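Local coordinates for MutT/nudix family protein (Shewanella oneidensis, PDB 3GZ8) that acts as an ADP-ribose-dependent transcriptional regulator of NAD metabolism, with the Nudix domain, the part modelled here, binding ADP-ribose, at residues 41-46 and 125-130; 25-30 and 70-75; 19-24 and 101-106. One frame throughout, in Å; residues are numbered along the deposited sequence.

Contact 1 (41-46 and 125-130); sequences LVQRSN and VSDVKW. With APR (adenosine-5-diphosphoribose), chain E.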
loop_
_atom_site.group_PDB
_atom_site.type_symbol
_atom_site.label_atom_id
_atom_site.label_comp_id
_atom_site.label_asym_id
_atom_site.label_seq_id
_atom_site.Cartn_x
_atom_site.Cartn_y
_atom_site.Cartn_z
ATOM N N LEU A 41 13.070 8.910 -15.037
ATOM C CA LEU A 41 13.628 7.604 -14.741
ATOM C C LEU A 41 15.043 7.782 -14.189
ATOM O O LEU A 41 15.740 8.747 -14.531
ATOM C CB LEU A 41 13.657 6.712 -16.005
ATOM C CG LEU A 41 12.348 6.345 -16.728
ATOM C CD1 LEU A 41 12.610 5.323 -17.849
ATOM C CD2 LEU A 41 11.267 5.805 -15.768
ATOM N N VAL A 42 15.435 6.854 -13.322
ATOM C CA VAL A 42 16.773 6.824 -12.757
ATOM C C VAL A 42 17.490 5.568 -13.238
ATOM O O VAL A 42 16.848 4.543 -13.556
ATOM C CB VAL A 42 16.767 6.840 -11.201
ATOM C CG1 VAL A 42 16.238 8.189 -10.671
ATOM C CG2 VAL A 42 15.975 5.642 -10.608
ATOM N N GLN A 43 18.818 5.628 -13.302
ATOM C CA GLN A 43 19.541 4.429 -13.642
ATOM C C GLN A 43 20.039 3.766 -12.368
ATOM O O GLN A 43 20.705 4.404 -11.585
ATOM C CB GLN A 43 20.658 4.720 -14.650
ATOM C CG GLN A 43 21.340 3.444 -15.111
ATOM C CD GLN A 43 22.344 3.662 -16.237
ATOM O OE1 GLN A 43 22.495 2.788 -17.088
ATOM N NE2 GLN A 43 23.033 4.817 -16.249
ATOM N N ARG A 44 19.725 2.488 -12.179
ATOM C CA ARG A 44 20.008 1.767 -10.921
ATOM C C ARG A 44 21.494 1.403 -10.710
ATOM O O ARG A 44 22.145 0.873 -11.617
ATOM C CB ARG A 44 19.169 0.484 -10.878
ATOM C CG ARG A 44 17.650 0.736 -10.896
ATOM C CD ARG A 44 16.817 -0.562 -10.874
ATOM N NE ARG A 44 17.226 -1.459 -9.808
ATOM C CZ ARG A 44 16.948 -1.255 -8.522
ATOM N NH1 ARG A 44 16.235 -0.182 -8.145
ATOM N NH2 ARG A 44 17.378 -2.130 -7.604
ATOM N N SER A 45 22.041 1.667 -9.525
ATOM C CA SER A 45 23.352 1.076 -9.204
ATOM C C SER A 45 23.282 0.034 -8.116
ATOM O O SER A 45 24.279 -0.262 -7.472
ATOM C CB SER A 45 24.457 2.107 -8.921
ATOM O OG SER A 45 23.982 3.376 -8.497
ATOM N N ASN A 46 22.093 -0.535 -7.922
ATOM C CA ASN A 46 21.909 -1.620 -6.974
ATOM C C ASN A 46 21.188 -2.765 -7.646
ATOM O O ASN A 46 20.412 -2.568 -8.580
ATOM C CB ASN A 46 21.110 -1.162 -5.743
ATOM C CG ASN A 46 21.909 -0.258 -4.801
ATOM O OD1 ASN A 46 23.141 -0.264 -4.802
ATOM N ND2 ASN A 46 21.198 0.528 -3.991
ATOM N N VAL A 125 21.794 5.315 -7.256
ATOM C CA VAL A 125 21.548 5.512 -8.697
ATOM C C VAL A 125 22.751 6.158 -9.390
ATOM O O VAL A 125 23.515 6.879 -8.760
ATOM C CB VAL A 125 20.280 6.379 -8.940
ATOM C CG1 VAL A 125 19.052 5.639 -8.451
ATOM C CG2 VAL A 125 20.389 7.753 -8.254
ATOM N N SER A 126 22.924 5.938 -10.685
ATOM C CA SER A 126 24.082 6.518 -11.371
ATOM C C SER A 126 23.727 7.545 -12.455
ATOM O O SER A 126 24.611 8.252 -12.982
ATOM C CB SER A 126 24.937 5.416 -11.965
ATOM O OG SER A 126 24.171 4.723 -12.930
ATOM N N ASP A 127 22.445 7.626 -12.792
ATOM C CA ASP A 127 21.980 8.591 -13.772
ATOM C C ASP A 127 20.486 8.845 -13.522
ATOM O O ASP A 127 19.806 8.050 -12.853
ATOM C CB ASP A 127 22.205 8.066 -15.206
ATOM C CG ASP A 127 22.628 9.165 -16.203
ATOM O OD1 ASP A 127 22.478 10.389 -15.915
ATOM O OD2 ASP A 127 23.121 8.782 -17.299
ATOM N N VAL A 128 19.998 9.956 -14.075
ATOM C CA VAL A 128 18.605 10.329 -14.004
ATOM C C VAL A 128 18.315 11.129 -15.266
ATOM O O VAL A 128 19.155 11.918 -15.714
ATOM C CB VAL A 128 18.282 11.136 -12.708
ATOM C CG1 VAL A 128 19.179 12.385 -12.572
ATOM C CG2 VAL A 128 16.815 11.516 -12.644
ATOM N N LYS A 129 17.148 10.900 -15.860
ATOM C CA LYS A 129 16.771 11.617 -17.062
ATOM C C LYS A 129 15.268 11.608 -17.279
ATOM O O LYS A 129 14.624 10.627 -17.001
ATOM C CB LYS A 129 17.485 10.996 -18.292
ATOM C CG LYS A 129 17.053 11.593 -19.632
ATOM C CD LYS A 129 18.128 11.465 -20.692
ATOM C CE LYS A 129 17.855 10.289 -21.632
ATOM N NZ LYS A 129 17.183 10.662 -22.929
ATOM N N TRP A 130 14.731 12.700 -17.807
ATOM C CA TRP A 130 13.388 12.695 -18.366
ATOM C C TRP A 130 13.448 12.095 -19.762
ATOM O O TRP A 130 14.029 12.688 -20.662
ATOM C CB TRP A 130 12.833 14.092 -18.474
ATOM C CG TRP A 130 12.728 14.813 -17.198
ATOM C CD1 TRP A 130 13.661 15.651 -16.642
ATOM C CD2 TRP A 130 11.594 14.845 -16.332
ATOM N NE1 TRP A 130 13.174 16.194 -15.470
ATOM C CE2 TRP A 130 11.903 15.724 -15.265
ATOM C CE3 TRP A 130 10.342 14.219 -16.352
ATOM C CZ2 TRP A 130 11.016 15.966 -14.222
ATOM C CZ3 TRP A 130 9.457 14.479 -15.325
ATOM C CH2 TRP A 130 9.796 15.340 -14.270
HETATM N N1 APR E . 14.252 -2.688 3.932
HETATM C C2 APR E . 14.901 -1.515 4.123
HETATM N N3 APR E . 16.040 -1.195 3.482
HETATM C C4 APR E . 16.588 -2.061 2.578
HETATM C C5 APR E . 15.917 -3.346 2.313
HETATM C C6 APR E . 14.691 -3.638 3.061
HETATM N N6 APR E . 14.038 -4.818 2.862
HETATM N N7 APR E . 16.645 -3.999 1.403
HETATM C C8 APR E . 17.698 -3.200 1.087
HETATM N N9 APR E . 17.670 -2.056 1.800
HETATM C "C1'" APR E . 18.652 -0.962 1.718
HETATM C "C2'" APR E . 20.058 -1.495 1.476
HETATM O "O2'" APR E . 20.991 -0.617 2.127
HETATM C "C3'" APR E . 20.265 -1.362 -0.015
HETATM O "O3'" APR E . 21.639 -1.149 -0.344
HETATM O "O4'" APR E . 18.340 -0.134 0.604
HETATM C "C4'" APR E . 19.403 -0.152 -0.344
HETATM C "C5'" APR E . 18.739 -0.231 -1.693
HETATM O "O5'" APR E . 18.144 1.053 -1.903
HETATM P PA APR E . 17.498 1.343 -3.341
HETATM O O1A APR E . 18.492 0.998 -4.442
HETATM O O2A APR E . 16.906 2.710 -3.262
HETATM O O3A APR E . 16.342 0.214 -3.213
HETATM P PB APR E . 15.693 -0.516 -4.487
HETATM O O1B APR E . 16.514 -1.716 -4.823
HETATM O O2B APR E . 15.428 0.604 -5.448
HETATM O O5D APR E . 14.307 -1.156 -3.964
HETATM C C5D APR E . 13.094 -0.404 -4.090
HETATM O O4D APR E . 11.918 -2.255 -5.089
HETATM O O1D APR E . 9.985 -3.564 -5.240
HETATM C C1D APR E . 10.760 -2.534 -5.858
HETATM O O2D APR E . 9.390 -1.103 -7.213
HETATM C C2D APR E . 10.020 -1.211 -5.924
HETATM O O3D APR E . 11.379 0.637 -6.837
HETATM C C3D APR E . 11.076 -0.133 -5.664
HETATM C C4D APR E . 12.338 -0.911 -5.313
HETATM O O HOH W 1 24.208 2.196 -13.079
#

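Contact 2 (25-30 and 70-75); sequences VDAVLF and QTVLRK. With APR (adenosine-5-diphosphoribose), chain E.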
loop_
_atom_site.group_PDB
_atom_site.type_symbol
_atom_site.label_atom_id
_atom_site.label_comp_id
_atom_site.label_asym_id
_atom_site.label_seq_id
_atom_site.Cartn_x
_atom_site.Cartn_y
_atom_site.Cartn_z
ATOM N N VAL A 25 7.909 2.496 -1.949
ATOM C CA VAL A 25 7.132 3.484 -2.688
ATOM C C VAL A 25 7.764 3.663 -4.053
ATOM O O VAL A 25 8.953 3.366 -4.220
ATOM C CB VAL A 25 7.030 4.850 -1.962
ATOM C CG1 VAL A 25 6.445 4.687 -0.576
ATOM C CG2 VAL A 25 8.374 5.547 -1.903
ATOM N N ASP A 26 6.992 4.137 -5.024
ATOM C CA ASP A 26 7.521 4.450 -6.355
ATOM C C ASP A 26 6.819 5.703 -6.829
ATOM O O ASP A 26 5.713 5.994 -6.367
ATOM C CB ASP A 26 7.235 3.315 -7.336
ATOM C CG ASP A 26 8.226 2.174 -7.223
ATOM O OD1 ASP A 26 9.429 2.392 -7.469
ATOM O OD2 ASP A 26 7.800 1.052 -6.918
ATOM N N ALA A 27 7.435 6.453 -7.735
ATOM C CA ALA A 27 6.765 7.633 -8.273
ATOM C C ALA A 27 6.878 7.646 -9.772
ATOM O O ALA A 27 7.958 7.357 -10.325
ATOM C CB ALA A 27 7.340 8.918 -7.695
ATOM N N VAL A 28 5.765 7.987 -10.430
ATOM C CA VAL A 28 5.782 8.246 -11.874
ATOM C C VAL A 28 5.515 9.720 -12.107
ATOM O O VAL A 28 4.355 10.186 -12.007
ATOM C CB VAL A 28 4.735 7.412 -12.619
ATOM C CG1 VAL A 28 4.862 7.605 -14.112
ATOM C CG2 VAL A 28 4.867 5.931 -12.266
ATOM N N LEU A 29 6.574 10.460 -12.436
ATOM C CA LEU A 29 6.422 11.889 -12.684
ATOM C C LEU A 29 6.459 12.222 -14.159
ATOM O O LEU A 29 7.391 11.849 -14.873
ATOM C CB LEU A 29 7.468 12.701 -11.936
ATOM C CG LEU A 29 7.545 12.633 -10.413
ATOM C CD1 LEU A 29 8.499 13.718 -9.951
ATOM C CD2 LEU A 29 6.144 12.760 -9.732
ATOM N N PHE A 30 5.441 12.946 -14.601
ATOM C CA PHE A 30 5.311 13.311 -15.981
ATOM C C PHE A 30 5.572 14.808 -16.181
ATOM O O PHE A 30 5.281 15.639 -15.296
ATOM C CB PHE A 30 3.897 12.988 -16.469
ATOM C CG PHE A 30 3.609 11.498 -16.699
ATOM C CD1 PHE A 30 4.390 10.733 -17.534
ATOM C CD2 PHE A 30 2.480 10.903 -16.131
ATOM C CE1 PHE A 30 4.082 9.394 -17.773
ATOM C CE2 PHE A 30 2.172 9.557 -16.361
ATOM C CZ PHE A 30 2.965 8.812 -17.191
ATOM N N GLN A 70 6.008 11.375 2.826
ATOM C CA GLN A 70 7.362 11.867 3.076
ATOM C C GLN A 70 8.364 10.926 2.392
ATOM O O GLN A 70 9.260 11.393 1.723
ATOM C CB GLN A 70 7.654 12.062 4.579
ATOM C CG GLN A 70 9.129 12.367 4.914
ATOM C CD GLN A 70 9.364 12.982 6.311
ATOM O OE1 GLN A 70 8.544 12.844 7.248
ATOM N NE2 GLN A 70 10.497 13.681 6.445
ATOM N N THR A 71 8.189 9.616 2.553
ATOM C CA THR A 71 9.057 8.655 1.882
ATOM C C THR A 71 9.231 8.922 0.392
ATOM O O THR A 71 10.371 9.013 -0.108
ATOM C CB THR A 71 8.583 7.198 2.033
ATOM O OG1 THR A 71 8.249 6.927 3.407
ATOM C CG2 THR A 71 9.685 6.272 1.607
ATOM N N VAL A 72 8.111 9.043 -0.317
ATOM C CA VAL A 72 8.153 9.220 -1.760
ATOM C C VAL A 72 8.815 10.564 -2.117
ATOM O O VAL A 72 9.612 10.635 -3.051
ATOM C CB VAL A 72 6.743 8.987 -2.421
ATOM C CG1 VAL A 72 5.802 10.136 -2.165
ATOM C CG2 VAL A 72 6.866 8.741 -3.920
ATOM N N LEU A 73 8.506 11.627 -1.374
ATOM C CA LEU A 73 9.104 12.904 -1.682
ATOM C C LEU A 73 10.629 12.894 -1.474
ATOM O O LEU A 73 11.391 13.537 -2.234
ATOM C CB LEU A 73 8.426 14.033 -0.908
ATOM C CG LEU A 73 6.982 14.292 -1.365
ATOM C CD1 LEU A 73 6.319 15.240 -0.421
ATOM C CD2 LEU A 73 6.896 14.806 -2.825
ATOM N N ARG A 74 11.049 12.139 -0.466
ATOM C CA ARG A 74 12.419 12.082 -0.033
ATOM C C ARG A 74 13.207 11.224 -1.019
ATOM O O ARG A 74 14.327 11.580 -1.388
ATOM C CB ARG A 74 12.507 11.534 1.397
ATOM C CG ARG A 74 13.940 11.323 1.880
ATOM C CD ARG A 74 14.067 10.762 3.311
ATOM N NE ARG A 74 13.322 9.525 3.467
ATOM C CZ ARG A 74 13.751 8.338 3.065
ATOM N NH1 ARG A 74 12.984 7.291 3.244
ATOM N NH2 ARG A 74 14.944 8.200 2.481
ATOM N N LYS A 75 12.619 10.116 -1.467
ATOM C CA LYS A 75 13.258 9.279 -2.482
ATOM C C LYS A 75 13.433 10.070 -3.760
ATOM O O LYS A 75 14.464 9.978 -4.418
ATOM C CB LYS A 75 12.469 7.982 -2.745
ATOM C CG LYS A 75 12.411 6.940 -1.548
ATOM C CD LYS A 75 13.661 6.865 -0.655
ATOM C CE LYS A 75 14.911 6.396 -1.435
ATOM N NZ LYS A 75 16.156 6.364 -0.571
HETATM N N1 APR E . 14.252 -2.688 3.932
HETATM C C2 APR E . 14.901 -1.515 4.123
HETATM N N3 APR E . 16.040 -1.195 3.482
HETATM C C4 APR E . 16.588 -2.061 2.578
HETATM C C5 APR E . 15.917 -3.346 2.313
HETATM C C6 APR E . 14.691 -3.638 3.061
HETATM N N6 APR E . 14.038 -4.818 2.862
HETATM N N7 APR E . 16.645 -3.999 1.403
HETATM C C8 APR E . 17.698 -3.200 1.087
HETATM N N9 APR E . 17.670 -2.056 1.800
HETATM C "C1'" APR E . 18.652 -0.962 1.718
HETATM C "C2'" APR E . 20.058 -1.495 1.476
HETATM O "O2'" APR E . 20.991 -0.617 2.127
HETATM C "C3'" APR E . 20.265 -1.362 -0.015
HETATM O "O3'" APR E . 21.639 -1.149 -0.344
HETATM O "O4'" APR E . 18.340 -0.134 0.604
HETATM C "C4'" APR E . 19.403 -0.152 -0.344
HETATM C "C5'" APR E . 18.739 -0.231 -1.693
HETATM O "O5'" APR E . 18.144 1.053 -1.903
HETATM P PA APR E . 17.498 1.343 -3.341
HETATM O O1A APR E . 18.492 0.998 -4.442
HETATM O O2A APR E . 16.906 2.710 -3.262
HETATM O O3A APR E . 16.342 0.214 -3.213
HETATM P PB APR E . 15.693 -0.516 -4.487
HETATM O O1B APR E . 16.514 -1.716 -4.823
HETATM O O2B APR E . 15.428 0.604 -5.448
HETATM O O5D APR E . 14.307 -1.156 -3.964
HETATM C C5D APR E . 13.094 -0.404 -4.090
HETATM O O4D APR E . 11.918 -2.255 -5.089
HETATM O O1D APR E . 9.985 -3.564 -5.240
HETATM C C1D APR E . 10.760 -2.534 -5.858
HETATM O O2D APR E . 9.390 -1.103 -7.213
HETATM C C2D APR E . 10.020 -1.211 -5.924
HETATM O O3D APR E . 11.379 0.637 -6.837
HETATM C C3D APR E . 11.076 -0.133 -5.664
HETATM C C4D APR E . 12.338 -0.911 -5.313
#

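Contact 3 (19-24 and 101-106); sequences KAQLLT and RGWSVT. With APR (adenosine-5-diphosphoribose), chain E.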
loop_
_atom_site.group_PDB
_atom_site.type_symbol
_atom_site.label_atom_id
_atom_site.label_comp_id
_atom_site.label_asym_id
_atom_site.label_seq_id
_atom_site.Cartn_x
_atom_site.Cartn_y
_atom_site.Cartn_z
ATOM N N LYS A 19 7.060 -13.028 10.138
ATOM C CA LYS A 19 7.571 -12.757 8.786
ATOM C C LYS A 19 6.980 -11.428 8.232
ATOM O O LYS A 19 5.779 -11.182 8.323
ATOM C CB LYS A 19 7.244 -13.942 7.862
ATOM C CG LYS A 19 7.504 -13.730 6.368
ATOM C CD LYS A 19 8.957 -14.012 5.962
ATOM C CE LYS A 19 9.098 -14.273 4.447
ATOM N NZ LYS A 19 9.141 -12.985 3.665
ATOM N N ALA A 20 7.840 -10.574 7.691
ATOM C CA ALA A 20 7.406 -9.325 7.094
ATOM C C ALA A 20 7.668 -9.354 5.596
ATOM O O ALA A 20 8.423 -10.186 5.102
ATOM C CB ALA A 20 8.111 -8.155 7.733
ATOM N N GLN A 21 7.024 -8.440 4.885
ATOM C CA GLN A 21 7.135 -8.342 3.441
ATOM C C GLN A 21 7.975 -7.110 3.119
ATOM O O GLN A 21 8.246 -6.307 4.019
ATOM C CB GLN A 21 5.730 -8.225 2.849
ATOM C CG GLN A 21 4.896 -9.494 3.012
ATOM C CD GLN A 21 4.240 -9.638 4.372
ATOM O OE1 GLN A 21 3.813 -8.659 4.985
ATOM N NE2 GLN A 21 4.148 -10.868 4.849
ATOM N N LEU A 22 8.405 -6.957 1.868
ATOM C CA LEU A 22 9.081 -5.715 1.457
ATOM C C LEU A 22 8.059 -4.643 1.227
ATOM O O LEU A 22 7.006 -4.893 0.646
ATOM C CB LEU A 22 9.878 -5.879 0.166
ATOM C CG LEU A 22 11.055 -6.858 0.053
ATOM C CD1 LEU A 22 11.959 -6.315 -1.049
ATOM C CD2 LEU A 22 11.862 -7.041 1.340
ATOM N N LEU A 23 8.383 -3.435 1.668
ATOM C CA LEU A 23 7.471 -2.315 1.586
ATOM C C LEU A 23 8.195 -1.163 0.951
ATOM O O LEU A 23 9.238 -0.727 1.448
ATOM C CB LEU A 23 7.048 -1.951 2.990
ATOM C CG LEU A 23 5.861 -1.054 3.325
ATOM C CD1 LEU A 23 4.798 -0.968 2.206
ATOM C CD2 LEU A 23 5.254 -1.626 4.620
ATOM N N THR A 24 7.667 -0.681 -0.171
ATOM C CA THR A 24 8.343 0.361 -0.925
ATOM C C THR A 24 7.361 1.397 -1.429
ATOM O O THR A 24 6.137 1.218 -1.323
ATOM C CB THR A 24 9.128 -0.223 -2.125
ATOM O OG1 THR A 24 8.261 -1.002 -2.951
ATOM C CG2 THR A 24 10.297 -1.121 -1.656
ATOM N N ARG A 101 13.379 -10.455 -4.528
ATOM C CA ARG A 101 13.766 -10.385 -3.111
ATOM C C ARG A 101 12.720 -10.920 -2.129
ATOM O O ARG A 101 13.025 -11.151 -0.949
ATOM C CB ARG A 101 14.167 -8.961 -2.715
ATOM C CG ARG A 101 15.391 -8.471 -3.432
ATOM C CD ARG A 101 15.702 -7.031 -3.118
ATOM N NE ARG A 101 14.760 -6.108 -3.730
ATOM C CZ ARG A 101 14.986 -4.809 -3.906
ATOM N NH1 ARG A 101 16.137 -4.263 -3.520
ATOM N NH2 ARG A 101 14.052 -4.053 -4.467
ATOM N N GLY A 102 11.495 -11.125 -2.594
ATOM C CA GLY A 102 10.443 -11.697 -1.720
ATOM C C GLY A 102 9.079 -11.053 -1.969
ATOM O O GLY A 102 8.954 -10.122 -2.809
ATOM N N TRP A 103 8.074 -11.562 -1.251
ATOM C CA TRP A 103 6.742 -10.968 -1.193
ATOM C C TRP A 103 6.859 -9.440 -1.028
ATOM O O TRP A 103 7.570 -8.942 -0.147
ATOM C CB TRP A 103 5.941 -11.584 -0.046
ATOM C CG TRP A 103 4.488 -11.928 -0.395
ATOM C CD1 TRP A 103 3.976 -13.169 -0.607
ATOM C CD2 TRP A 103 3.385 -11.015 -0.543
ATOM N NE1 TRP A 103 2.629 -13.093 -0.870
ATOM C CE2 TRP A 103 2.240 -11.786 -0.830
ATOM C CE3 TRP A 103 3.253 -9.622 -0.448
ATOM C CZ2 TRP A 103 0.972 -11.208 -1.048
ATOM C CZ3 TRP A 103 1.995 -9.050 -0.670
ATOM C CH2 TRP A 103 0.878 -9.840 -0.971
ATOM N N SER A 104 6.184 -8.695 -1.893
ATOM C CA SER A 104 6.529 -7.291 -2.041
ATOM C C SER A 104 5.320 -6.402 -2.218
ATOM O O SER A 104 4.445 -6.734 -3.002
ATOM C CB SER A 104 7.421 -7.142 -3.261
ATOM O OG SER A 104 7.370 -5.825 -3.781
ATOM N N VAL A 105 5.300 -5.269 -1.517
ATOM C CA VAL A 105 4.264 -4.259 -1.685
ATOM C C VAL A 105 4.874 -2.917 -2.086
ATOM O O VAL A 105 5.760 -2.401 -1.410
ATOM C CB VAL A 105 3.426 -4.042 -0.385
ATOM C CG1 VAL A 105 2.447 -2.896 -0.591
ATOM C CG2 VAL A 105 2.656 -5.300 0.025
ATOM N N THR A 106 4.406 -2.335 -3.177
ATOM C CA THR A 106 4.841 -0.973 -3.492
ATOM C C THR A 106 3.636 -0.045 -3.625
ATOM O O THR A 106 2.608 -0.395 -4.214
ATOM C CB THR A 106 5.730 -0.884 -4.777
ATOM O OG1 THR A 106 6.477 0.342 -4.771
ATOM C CG2 THR A 106 4.885 -0.936 -6.053
HETATM N N1 APR E . 14.252 -2.688 3.932
HETATM C C2 APR E . 14.901 -1.515 4.123
HETATM N N3 APR E . 16.040 -1.195 3.482
HETATM C C4 APR E . 16.588 -2.061 2.578
HETATM C C5 APR E . 15.917 -3.346 2.313
HETATM C C6 APR E . 14.691 -3.638 3.061
HETATM N N6 APR E . 14.038 -4.818 2.862
HETATM N N7 APR E . 16.645 -3.999 1.403
HETATM C C8 APR E . 17.698 -3.200 1.087
HETATM N N9 APR E . 17.670 -2.056 1.800
HETATM C "C1'" APR E . 18.652 -0.962 1.718
HETATM C "C2'" APR E . 20.058 -1.495 1.476
HETATM O "O2'" APR E . 20.991 -0.617 2.127
HETATM C "C3'" APR E . 20.265 -1.362 -0.015
HETATM O "O3'" APR E . 21.639 -1.149 -0.344
HETATM O "O4'" APR E . 18.340 -0.134 0.604
HETATM C "C4'" APR E . 19.403 -0.152 -0.344
HETATM C "C5'" APR E . 18.739 -0.231 -1.693
HETATM O "O5'" APR E . 18.144 1.053 -1.903
HETATM P PA APR E . 17.498 1.343 -3.341
HETATM O O1A APR E . 18.492 0.998 -4.442
HETATM O O2A APR E . 16.906 2.710 -3.262
HETATM O O3A APR E . 16.342 0.214 -3.213
HETATM P PB APR E . 15.693 -0.516 -4.487
HETATM O O1B APR E . 16.514 -1.716 -4.823
HETATM O O2B APR E . 15.428 0.604 -5.448
HETATM O O5D APR E . 14.307 -1.156 -3.964
HETATM C C5D APR E . 13.094 -0.404 -4.090
HETATM O O4D APR E . 11.918 -2.255 -5.089
HETATM O O1D APR E . 9.985 -3.564 -5.240
HETATM C C1D APR E . 10.760 -2.534 -5.858
HETATM O O2D APR E . 9.390 -1.103 -7.213
HETATM C C2D APR E . 10.020 -1.211 -5.924
HETATM O O3D APR E . 11.379 0.637 -6.837
HETATM C C3D APR E . 11.076 -0.133 -5.664
HETATM C C4D APR E . 12.338 -0.911 -5.313
#

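Contact 1 (41-46 and 125-130)
Leu41 O is held by two adjacent residues: Lys129 N donates a hydrogen bond of 2.9 Å to it, and Val128 CA adds a C-H...O contact. Leu41 N returns a bond to Lys129 O, which closes the hydrogen-bonded pair of this antiparallel edge of the Nudix sheet, where the two strands run at 156°. Two residues along, Gln43 N donates to Asp127 O at 2.7 Å. The chain turns a corner at Ser126, yet Ser126 N still reaches Gln43 O at 2.8 Å, and a water joins Ser126 OG to Arg44 O. Ser45 OG turns to Ala123 O.

Val42 packs on the face turned to helix 68-80. Its CG2 meets Val125 CG1 at 3.8 Å and its CG1 meets Val128 CG2 at 3.9 Å, one methyl for each neighbour, with Lys79 and Thr80 of the helix lying against the group.

Beyond the paired strands, Arg44 bends at chi3 (51°), which brings the guanidinium edge-on to the ligand's PB phosphate: Arg44 NH1 donates to O2B of the ADP-ribose at 2.9 Å, and NH2 donates to O1B. Pro48 O receives Arg44 NE and helps fix the rotation of the group. Asn46 ND2 holds O1A, on the other phosphate, at 2.8 Å. Arg44 thus grips PB while Asn46 reaches PA; O1B has a second donor in Arg101, and the two arginines together probably offset part of the charge on PB.

Contact 2 (25-30 and 70-75)
Strand 25-30 passes under helix 70-75 at 61°, the axes 8.1 Å apart, with Val25 the residue nearest the helix backbone, opposite Val72. This is the sheet-to-helix layer of the Nudix fold, in which the helix of the Nudix box lies against the central sheet. No hydrogen bond crosses it; the contact is apolar packing, in part against backbone atoms.

Val25 and Val72 carry most of it, Val25 through one methyl. Its CG2, lying between the backbone N and the carbonyl carbon (CG1 at chi1 -56°), is the methyl that meets the helix, 3.7 Å from Val72 CA and 3.8 Å from Thr71 CG2, the Val25 and Thr71 side chains slanting past each other. Val72 answers from the helix: its CG2, anti to its own backbone N, comes down on Ala27 CB at 3.8 Å and brushes Asp26 O. The small alanine probably lets the helix sit close, and Leu76, one turn on, continues the apolar seam over Ala27 and Leu29.

Around the helix the polar ends pair off. Lys75 lays its CG near Val25 but sends NZ to Glu78, and Arg74 bridges Asp65 and Glu78. Arg74-Lys75 probably stands where catalytic Nudix enzymes carry Arg-Glu, consistent with a domain that binds its nucleotide as a signal.

Asp26 points away from the helix and uses both carboxylate oxygens on the terminal ribose of ADP-ribose. O3D donates to Asp26 OD1 at 2.7 Å and O2D donates to Asp26 OD2 at 2.7 Å, a two-point clasp on neighbouring hydroxyls; OD2 also meets Thr106 OG1.

Contact 3 (19-24 and 101-106)
Backbone bonds come first between Leu22 and its neighbours: Leu22 N donates to Trp103 O at 2.9 Å, and Leu22 O takes Val105 N at 2.8 Å. Thr24 N then reaches Val105 O at 2.9 Å, which keeps strands 22-24 and 104-106 parallel at 12°.

Among the apolar contacts, the Leu22 and Arg101 side chains cross at about a right angle, Leu22 CD1 3.8 Å from Arg101 CB, and Leu23 CD1 lies alongside Val105 CG1. Leu22 CD2 makes plain van der Waals contact with the adenine, 3.5 Å from N6 of the ADP-ribose. Gln21 runs alongside Trp103, its CG 3.8 Å from Trp103 CE3. This end of the Nudix sheet meets the dimer partner: Gln21 NE2 bonds to Glu62 of the second subunit and Trp103 NE1 to Asp65 O of the second subunit.

Arg101 and Thr24 meet the ligand. Thr24 OG1 and Thr106 OG1 lie 2.9 Å apart. Arg101, bent at chi3 (-72°), presents the edge of its guanidinium to PB; NH1 donates to O1B and NH2 to O5D at 3.0 Å, while NE is salt-bridged to Asp99. A methionine in place of Arg101 would probably leave O1B and O5D without these donors and Asp99 without its charged mate. At Gly102, where phi is 142°, a CB would jam against the carbonyl O of Arg101.

How the contacts relate
From the N terminus, residues 19-24 enter strand 22-33 and wait for 101-106, so contact 3 closes a loop of 76 residues. Inside it the same strand continues as 25-30 and is covered by 70-75, which nests contact 2 within contact 3. Contact 1 starts on the next strand, at 41-46, and closes only at 125-130, crossing both others. Strand 22-33 is therefore tied to strand 104-113 beside it and to helix 68-80 above it, while strand 36-44, another neighbour, gains strand 125-132. Contacts 1 and 2 meet where Trp130 CZ3 packs on Leu29 O. All three converge on one ADP-ribose, approached from different parts of the domain.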